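Long-range contacts in serpin (PDB 5HGC), which binds cortisol and belongs to the serpin family, whose members generally inhibit serine proteases, so that it may also have such an activity: residues 294-299 / 312-317; 101-106 / 165-170. All blocks are in the same frame, centred on the assembly; numbering follows the deposited sequence.

How the contacts relate
Contact 2 is buried within serpin beta-sheet A, whereas contact 1 ties a loop to one end of that sheet and runs from a buried side out to the surface. Strands 167-176 and 316-325 are neighbours there and join the two contacts: Lys316 O and Leu169 N are probably hydrogen-bonded, as are the flanking Ser315 OG and Val166 N, while Val314 CG2 packs on Met167 CE. Contact 2 rests on four backbone hydrogen bonds between antiparallel strands and a fifth just beyond the ladder, with apolar side chains on both faces. Contact 1 has a single backbone bond, a small aliphatic and aromatic cluster, and a hydrogen bond from a lysine ammonium to a side-chain amide oxygen at its outer end.

Contact 1: 294-299 / 312-317; sequences VDVFTN and LKVSKV. Unlike the reference sequence in segment 294-299: Asn299 (reference Ser).
Val314 N donates to Val296 O at 2.9 Å. This is the backbone tie between the loop after helix 285-290 and segment 312-317. A second hydrogen bond is made by side chains: Lys313 NZ reaches Asn299 OD1 at 2.8 Å, coming from above the amide plane, 39° out of it, and so missing the lone-pair directions. Lys313 CG sits between its own backbone N and carbonyl carbon (chi1 73°), which sends the extended chain along the loop, with CB 3.4 Å from Thr298 O and CD passing the carbonyl oxygen of Phe297. Asn299 is exposed and also meets a crystal neighbour, so packing in the crystal may influence how this outer pair is set.

In the serpin fold, strand 316-325 lies in the central sheet A, next to strand 167-176, and the short 3-10 turn 295-297 packs against residues 313-317 at this end of the sheet.

The apolar contacts gather on the buried side of that turn. Val296 CG2 meets Val314 CG2 at 3.7 Å, while Val296 CG1 lies over the centre of the Phe297 ring, 3.5 Å above its plane. The same ring turns its edge to 312-317: CD1 faces Val314 O in the ring plane at 3.6 Å, and CE1 touches Val317 CG1 at 3.9 Å. Helix 285-290 adds Ser285, Leu288 and Arg289 around Phe297, and Val296 also packs against Thr57 and Ile61 of helix 55-64.

Contact 2: 101-106 / 165-170; sequences NAIFVT and TVMLLA
Strands 100-106 and 167-176 are antiparallel neighbours in serpin beta-sheet A, and here Ala102 pairs with Ala170 and Phe104 with Leu168 as hydrogen-bonded pairs. Each pair closes a ring of two bonds. Ala170 N reaches Ala102 O at 2.7 Å, and Leu168 N reaches Phe104 O at 2.9 Å, with the return bonds of similar length. Ile103 with Leu169 and Val105 with Met167 are the non-hydrogen-bonded pairs between and beyond them. At these positions CA-H groups add to the ladder, Ile103 CA lying 3.3 Å from Leu168 O.

Ile103, Val105, Met167 and Leu169 share one face, where Leu169 also rests on Phe46 and Leu49 of helix 39-52. There the Ile103 and Leu169 side chains cross at a slant, Ile103 CG2 3.6 Å from Leu169 CD1; Val105 and Met167 lie alongside each other, Val105 CG2 against Met167 SD.

On the other face are Ala102, Phe104, Leu168 and Ala170. Phe104 CG stands anti to its carbonyl carbon (chi1 -61°), which turns the ring beside the backbone N and toward Leu168; the two side chains point the same way, Phe104 CD1 to Leu168 CD2 3.9 Å. Ala170 CB sits at the ring edge, 4.2 Å from Phe104 CE1. Helix 135-149 covers this face with Ile142 on Phe104 and Leu168, and Phe128 of strand 126-130 meets the Phe104 ring with the two planes nearly parallel.

Beyond the last paired residues the ladder gains one more bond: Thr106 N donates to Val166 O at 2.8 Å, and the methyl CG2 of Thr106 lies 3.3 Å from that same oxygen.

Contact 1: 294-299 / 312-317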
ATOM      1  N   VAL A 294       9.525 -13.179  13.047  1.00 44.77           N
ATOM      2  CA  VAL A 294      10.852 -13.155  13.673  1.00 45.53           C
ATOM      3  C   VAL A 294      11.840 -14.095  13.007  1.00 42.69           C
ATOM      4  O   VAL A 294      12.873 -13.634  12.512  1.00 43.90           O
ATOM      5  CB  VAL A 294      10.772 -13.456  15.211  1.00 50.96           C
ATOM      6  CG1 VAL A 294      12.168 -13.658  15.839  1.00 45.84           C
ATOM      7  CG2 VAL A 294       9.987 -12.352  15.937  1.00 52.14           C
ATOM      8  N   ASP A 295      11.515 -15.393  13.037  1.00 38.75           N
ATOM      9  CA  ASP A 295      12.409 -16.479  12.633  1.00 39.91           C
ATOM     10  C   ASP A 295      12.850 -16.394  11.195  1.00 40.67           C
ATOM     11  O   ASP A 295      13.956 -16.808  10.885  1.00 42.16           O
ATOM     12  CB  ASP A 295      11.722 -17.833  12.792  1.00 43.25           C
ATOM     13  CG  ASP A 295      11.336 -18.153  14.238  1.00 49.33           C
ATOM     14  OD1 ASP A 295      11.628 -17.339  15.173  1.00 50.79           O
ATOM     15  OD2 ASP A 295      10.722 -19.249  14.419  1.00 51.62           O
ATOM     16  N   VAL A 296      11.975 -15.872  10.323  1.00 37.88           N
ATOM     17  CA  VAL A 296      12.258 -15.731   8.898  1.00 37.57           C
ATOM     18  C   VAL A 296      13.480 -14.855   8.647  1.00 40.90           C
ATOM     19  O   VAL A 296      14.174 -14.997   7.629  1.00 42.60           O
ATOM     20  CB  VAL A 296      11.016 -15.221   8.103  1.00 35.10           C
ATOM     21  CG1 VAL A 296      10.814 -13.722   8.241  1.00 31.28           C
ATOM     22  CG2 VAL A 296      11.130 -15.619   6.637  1.00 31.68           C
ATOM     23  N   PHE A 297      13.734 -13.943   9.574  1.00 41.87           N
ATOM     24  CA  PHE A 297      14.879 -13.053   9.430  1.00 47.99           C
ATOM     25  C   PHE A 297      16.176 -13.605  10.072  1.00 45.28           C
ATOM     26  O   PHE A 297      17.266 -13.079   9.850  1.00 44.28           O
ATOM     27  CB  PHE A 297      14.512 -11.668   9.931  1.00 42.73           C
ATOM     28  CG  PHE A 297      13.336 -11.066   9.222  1.00 42.67           C
ATOM     29  CD1 PHE A 297      13.444 -10.646   7.894  1.00 42.25           C
ATOM     30  CD2 PHE A 297      12.117 -10.888   9.896  1.00 43.80           C
ATOM     31  CE1 PHE A 297      12.368 -10.057   7.265  1.00 44.08           C
ATOM     32  CE2 PHE A 297      11.035 -10.294   9.270  1.00 39.88           C
ATOM     33  CZ  PHE A 297      11.164  -9.882   7.952  1.00 44.30           C
ATOM     34  N   THR A 298      16.048 -14.699  10.810  1.00 39.10           N
ATOM     35  CA  THR A 298      17.138 -15.187  11.624  1.00 45.43           C
ATOM     36  C   THR A 298      17.648 -16.520  11.094  1.00 55.05           C
ATOM     37  O   THR A 298      17.076 -17.130  10.161  1.00 59.21           O
ATOM     38  CB  THR A 298      16.712 -15.333  13.119  1.00 43.75           C
ATOM     39  OG1 THR A 298      15.773 -16.403  13.280  1.00 39.62           O
ATOM     40  CG2 THR A 298      16.088 -14.050  13.672  1.00 39.79           C
ATOM     41  N   ASN A 299      18.714 -16.988  11.724  1.00 60.03           N
ATOM     42  CA  ASN A 299      19.288 -18.268  11.375  1.00 59.19           C
ATOM     43  C   ASN A 299      18.428 -19.405  11.857  1.00 51.72           C
ATOM     44  O   ASN A 299      18.749 -20.564  11.654  1.00 58.27           O
ATOM     45  CB  ASN A 299      20.750 -18.365  11.840  1.00 64.47           C
ATOM     46  CG  ASN A 299      21.722 -17.739  10.846  1.00 74.59           C
ATOM     47  OD1 ASN A 299      21.348 -17.333   9.737  1.00 79.67           O
ATOM     48  ND2 ASN A 299      22.986 -17.659  11.240  1.00 89.58           N
ATOM     49  N   LEU A 312      18.428 -20.917   4.372  1.00 39.22           N
ATOM     50  CA  LEU A 312      18.046 -19.611   3.803  1.00 36.46           C
ATOM     51  C   LEU A 312      17.355 -18.765   4.852  1.00 35.16           C
ATOM     52  O   LEU A 312      16.742 -19.292   5.765  1.00 37.15           O
ATOM     53  CB  LEU A 312      17.165 -19.803   2.553  1.00 35.71           C
ATOM     54  CG  LEU A 312      16.525 -18.573   1.898  1.00 34.95           C
ATOM     55  CD1 LEU A 312      17.484 -17.706   1.084  1.00 34.63           C
ATOM     56  CD2 LEU A 312      15.408 -18.994   1.005  1.00 34.46           C
ATOM     57  N   LYS A 313      17.466 -17.452   4.732  1.00 35.01           N
ATOM     58  CA  LYS A 313      16.742 -16.517   5.594  1.00 34.15           C
ATOM     59  C   LYS A 313      16.586 -15.240   4.788  1.00 34.41           C
ATOM     60  O   LYS A 313      17.283 -15.034   3.776  1.00 31.39           O
ATOM     61  CB  LYS A 313      17.528 -16.227   6.888  1.00 40.05           C
ATOM     62  CG  LYS A 313      18.753 -15.333   6.653  1.00 45.00           C
ATOM     63  CD  LYS A 313      19.525 -15.109   7.941  1.00 60.16           C
ATOM     64  CE  LYS A 313      20.880 -14.484   7.612  1.00 72.70           C
ATOM     65  NZ  LYS A 313      21.891 -14.804   8.660  1.00 74.07           N
ATOM     66  N   VAL A 314      15.693 -14.361   5.223  1.00 34.97           N
ATOM     67  CA  VAL A 314      15.457 -13.153   4.452  1.00 35.55           C
ATOM     68  C   VAL A 314      16.429 -12.153   4.982  1.00 35.92           C
ATOM     69  O   VAL A 314      16.337 -11.805   6.136  1.00 42.60           O
ATOM     70  CB  VAL A 314      13.984 -12.681   4.560  1.00 33.99           C
ATOM     71  CG1 VAL A 314      13.734 -11.419   3.750  1.00 33.18           C
ATOM     72  CG2 VAL A 314      13.075 -13.804   4.099  1.00 36.27           C
ATOM     73  N   SER A 315      17.366 -11.715   4.150  1.00 37.10           N
ATOM     74  CA  SER A 315      18.370 -10.741   4.582  1.00 41.43           C
ATOM     75  C   SER A 315      17.770  -9.328   4.653  1.00 44.04           C
ATOM     76  O   SER A 315      18.017  -8.594   5.583  1.00 45.31           O
ATOM     77  CB  SER A 315      19.617 -10.738   3.667  1.00 38.02           C
ATOM     78  OG  SER A 315      20.282 -11.977   3.673  1.00 39.09           O
ATOM     79  N   LYS A 316      16.967  -8.979   3.661  1.00 47.33           N
ATOM     80  CA  LYS A 316      16.510  -7.629   3.441  1.00 44.19           C
ATOM     81  C   LYS A 316      15.183  -7.794   2.670  1.00 44.70           C
ATOM     82  O   LYS A 316      15.096  -8.638   1.763  1.00 41.26           O
ATOM     83  CB  LYS A 316      17.555  -6.913   2.611  1.00 42.28           C
ATOM     84  CG  LYS A 316      18.049  -5.623   3.224  1.00 50.61           C
ATOM     85  CD  LYS A 316      18.427  -4.574   2.150  1.00 56.90           C
ATOM     86  CE  LYS A 316      18.885  -3.241   2.770  1.00 58.25           C
ATOM     87  NZ  LYS A 316      18.938  -2.096   1.834  1.00 54.76           N
ATOM     88  N   VAL A 317      14.142  -7.066   3.101  1.00 42.34           N
ATOM     89  CA  VAL A 317      12.888  -6.869   2.345  1.00 33.08           C
ATOM     90  C   VAL A 317      12.692  -5.402   2.177  1.00 34.66           C
ATOM     91  O   VAL A 317      12.550  -4.681   3.156  1.00 38.38           O
ATOM     92  CB  VAL A 317      11.656  -7.559   2.948  1.00 34.15           C
ATOM     93  CG1 VAL A 317      11.605  -7.463   4.462  1.00 37.21           C
ATOM     94  CG2 VAL A 317      10.350  -7.072   2.301  1.00 33.87           C
TER

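Contact 2: 101-106 / 165-170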
ATOM      1  N   ASN A 101       6.172  -8.535  -7.007  1.00 36.35           N
ATOM      2  CA  ASN A 101       7.017  -9.227  -6.024  1.00 37.41           C
ATOM      3  C   ASN A 101       8.189  -9.832  -6.753  1.00 35.07           C
ATOM      4  O   ASN A 101       7.992 -10.425  -7.817  1.00 41.44           O
ATOM      5  CB  ASN A 101       6.259 -10.424  -5.486  1.00 46.25           C
ATOM      6  CG  ASN A 101       5.153 -10.022  -4.573  1.00 59.35           C
ATOM      7  OD1 ASN A 101       5.267  -8.994  -3.859  1.00 68.87           O
ATOM      8  ND2 ASN A 101       4.055 -10.799  -4.585  1.00 52.25           N
ATOM      9  N   ALA A 102       9.397  -9.667  -6.226  1.00 28.97           N
ATOM     10  CA  ALA A 102      10.578 -10.330  -6.773  1.00 26.69           C
ATOM     11  C   ALA A 102      11.482 -10.739  -5.630  1.00 26.47           C
ATOM     12  O   ALA A 102      11.461 -10.102  -4.566  1.00 22.83           O
ATOM     13  CB  ALA A 102      11.318  -9.480  -7.795  1.00 23.06           C
ATOM     14  N   ILE A 103      12.194 -11.856  -5.843  1.00 24.00           N
ATOM     15  CA  ILE A 103      13.283 -12.284  -4.987  1.00 22.16           C
ATOM     16  C   ILE A 103      14.610 -12.335  -5.704  1.00 20.65           C
ATOM     17  O   ILE A 103      14.679 -12.720  -6.857  1.00 22.63           O
ATOM     18  CB  ILE A 103      13.019 -13.572  -4.192  1.00 22.97           C
ATOM     19  CG1 ILE A 103      12.765 -14.771  -5.099  1.00 25.53           C
ATOM     20  CG2 ILE A 103      11.862 -13.349  -3.263  1.00 23.23           C
ATOM     21  CD1 ILE A 103      12.772 -16.139  -4.411  1.00 27.35           C
ATOM     22  N   PHE A 104      15.645 -11.871  -5.017  1.00 20.45           N
ATOM     23  CA  PHE A 104      17.011 -11.915  -5.507  1.00 22.11           C
ATOM     24  C   PHE A 104      17.791 -12.791  -4.534  1.00 23.47           C
ATOM     25  O   PHE A 104      17.930 -12.431  -3.342  1.00 23.97           O
ATOM     26  CB  PHE A 104      17.553 -10.495  -5.636  1.00 20.58           C
ATOM     27  CG  PHE A 104      16.774  -9.669  -6.603  1.00 21.05           C
ATOM     28  CD1 PHE A 104      15.613  -8.929  -6.170  1.00 20.95           C
ATOM     29  CD2 PHE A 104      17.149  -9.628  -7.980  1.00 20.02           C
ATOM     30  CE1 PHE A 104      14.875  -8.162  -7.106  1.00 19.21           C
ATOM     31  CE2 PHE A 104      16.428  -8.846  -8.905  1.00 18.75           C
ATOM     32  CZ  PHE A 104      15.287  -8.123  -8.465  1.00 20.68           C
ATOM     33  N   VAL A 105      18.173 -13.984  -4.994  1.00 22.94           N
ATOM     34  CA  VAL A 105      18.734 -15.015  -4.086  1.00 26.47           C
ATOM     35  C   VAL A 105      20.200 -15.190  -4.483  1.00 31.70           C
ATOM     36  O   VAL A 105      20.538 -15.194  -5.698  1.00 32.55           O
ATOM     37  CB  VAL A 105      17.990 -16.382  -4.153  1.00 25.86           C
ATOM     38  CG1 VAL A 105      18.521 -17.408  -3.112  1.00 26.63           C
ATOM     39  CG2 VAL A 105      16.509 -16.185  -3.885  1.00 26.08           C
ATOM     40  N   THR A 106      21.078 -15.303  -3.476  1.00 31.44           N
ATOM     41  CA  THR A 106      22.494 -15.577  -3.743  1.00 30.67           C
ATOM     42  C   THR A 106      22.672 -16.789  -4.653  1.00 31.00           C
ATOM     43  O   THR A 106      22.014 -17.831  -4.466  1.00 33.99           O
ATOM     44  CB  THR A 106      23.307 -15.768  -2.466  1.00 30.55           C
ATOM     45  OG1 THR A 106      24.587 -16.275  -2.824  1.00 33.53           O
ATOM     46  CG2 THR A 106      22.651 -16.735  -1.507  1.00 33.11           C
ATOM     47  N   THR A 165      24.509 -10.786   1.435  1.00 36.91           N
ATOM     48  CA  THR A 165      23.052 -10.897   1.334  1.00 32.82           C
ATOM     49  C   THR A 165      22.749 -12.295   0.876  1.00 30.82           C
ATOM     50  O   THR A 165      23.316 -12.797  -0.071  1.00 25.76           O
ATOM     51  CB  THR A 165      22.470  -9.878   0.344  1.00 34.62           C
ATOM     52  OG1 THR A 165      22.769  -8.562   0.806  1.00 36.68           O
ATOM     53  CG2 THR A 165      20.968  -9.996   0.234  1.00 35.00           C
ATOM     54  N   VAL A 166      21.862 -12.937   1.592  1.00 32.41           N
ATOM     55  CA  VAL A 166      21.425 -14.248   1.181  1.00 35.78           C
ATOM     56  C   VAL A 166      20.246 -14.064   0.194  1.00 36.64           C
ATOM     57  O   VAL A 166      20.309 -14.527  -0.948  1.00 35.18           O
ATOM     58  CB  VAL A 166      21.116 -15.084   2.437  1.00 37.16           C
ATOM     59  CG1 VAL A 166      20.434 -16.380   2.092  1.00 41.72           C
ATOM     60  CG2 VAL A 166      22.413 -15.405   3.182  1.00 43.38           C
ATOM     61  N   MET A 167      19.202 -13.343   0.636  1.00 37.50           N
ATOM     62  CA  MET A 167      17.988 -13.078  -0.172  1.00 34.10           C
ATOM     63  C   MET A 167      17.423 -11.687   0.103  1.00 32.89           C
ATOM     64  O   MET A 167      17.263 -11.277   1.264  1.00 33.90           O
ATOM     65  CB  MET A 167      16.929 -14.155   0.092  1.00 35.05           C
ATOM     66  CG  MET A 167      15.564 -13.819  -0.449  1.00 37.00           C
ATOM     67  SD  MET A 167      14.444 -15.221  -0.439  1.00 37.98           S
ATOM     68  CE  MET A 167      14.243 -15.503   1.305  1.00 39.62           C
ATOM     69  N   LEU A 168      17.187 -10.966  -0.979  1.00 28.65           N
ATOM     70  CA  LEU A 168      16.440  -9.742  -1.010  1.00 28.86           C
ATOM     71  C   LEU A 168      14.990 -10.023  -1.480  1.00 29.05           C
ATOM     72  O   LEU A 168      14.773 -10.515  -2.583  1.00 27.36           O
ATOM     73  CB  LEU A 168      17.135  -8.772  -1.983  1.00 29.16           C
ATOM     74  CG  LEU A 168      16.372  -7.465  -2.245  1.00 34.51           C
ATOM     75  CD1 LEU A 168      16.207  -6.645  -0.962  1.00 39.10           C
ATOM     76  CD2 LEU A 168      16.997  -6.605  -3.321  1.00 31.61           C
ATOM     77  N   LEU A 169      13.995  -9.734  -0.648  1.00 32.89           N
ATOM     78  CA  LEU A 169      12.574  -9.752  -1.101  1.00 30.72           C
ATOM     79  C   LEU A 169      12.205  -8.349  -1.480  1.00 31.41           C
ATOM     80  O   LEU A 169      12.250  -7.463  -0.635  1.00 31.58           O
ATOM     81  CB  LEU A 169      11.650 -10.268  -0.004  1.00 29.06           C
ATOM     82  CG  LEU A 169      10.139 -10.302  -0.248  1.00 30.75           C
ATOM     83  CD1 LEU A 169       9.700 -11.203  -1.396  1.00 27.23           C
ATOM     84  CD2 LEU A 169       9.505 -10.769   1.055  1.00 30.90           C
ATOM     85  N   ALA A 170      11.899  -8.130  -2.750  1.00 29.29           N
ATOM     86  CA  ALA A 170      11.425  -6.819  -3.217  1.00 30.88           C
ATOM     87  C   ALA A 170       9.869  -6.794  -3.488  1.00 35.82           C
ATOM     88  O   ALA A 170       9.370  -7.645  -4.255  1.00 37.20           O
ATOM     89  CB  ALA A 170      12.175  -6.410  -4.468  1.00 26.43           C
TER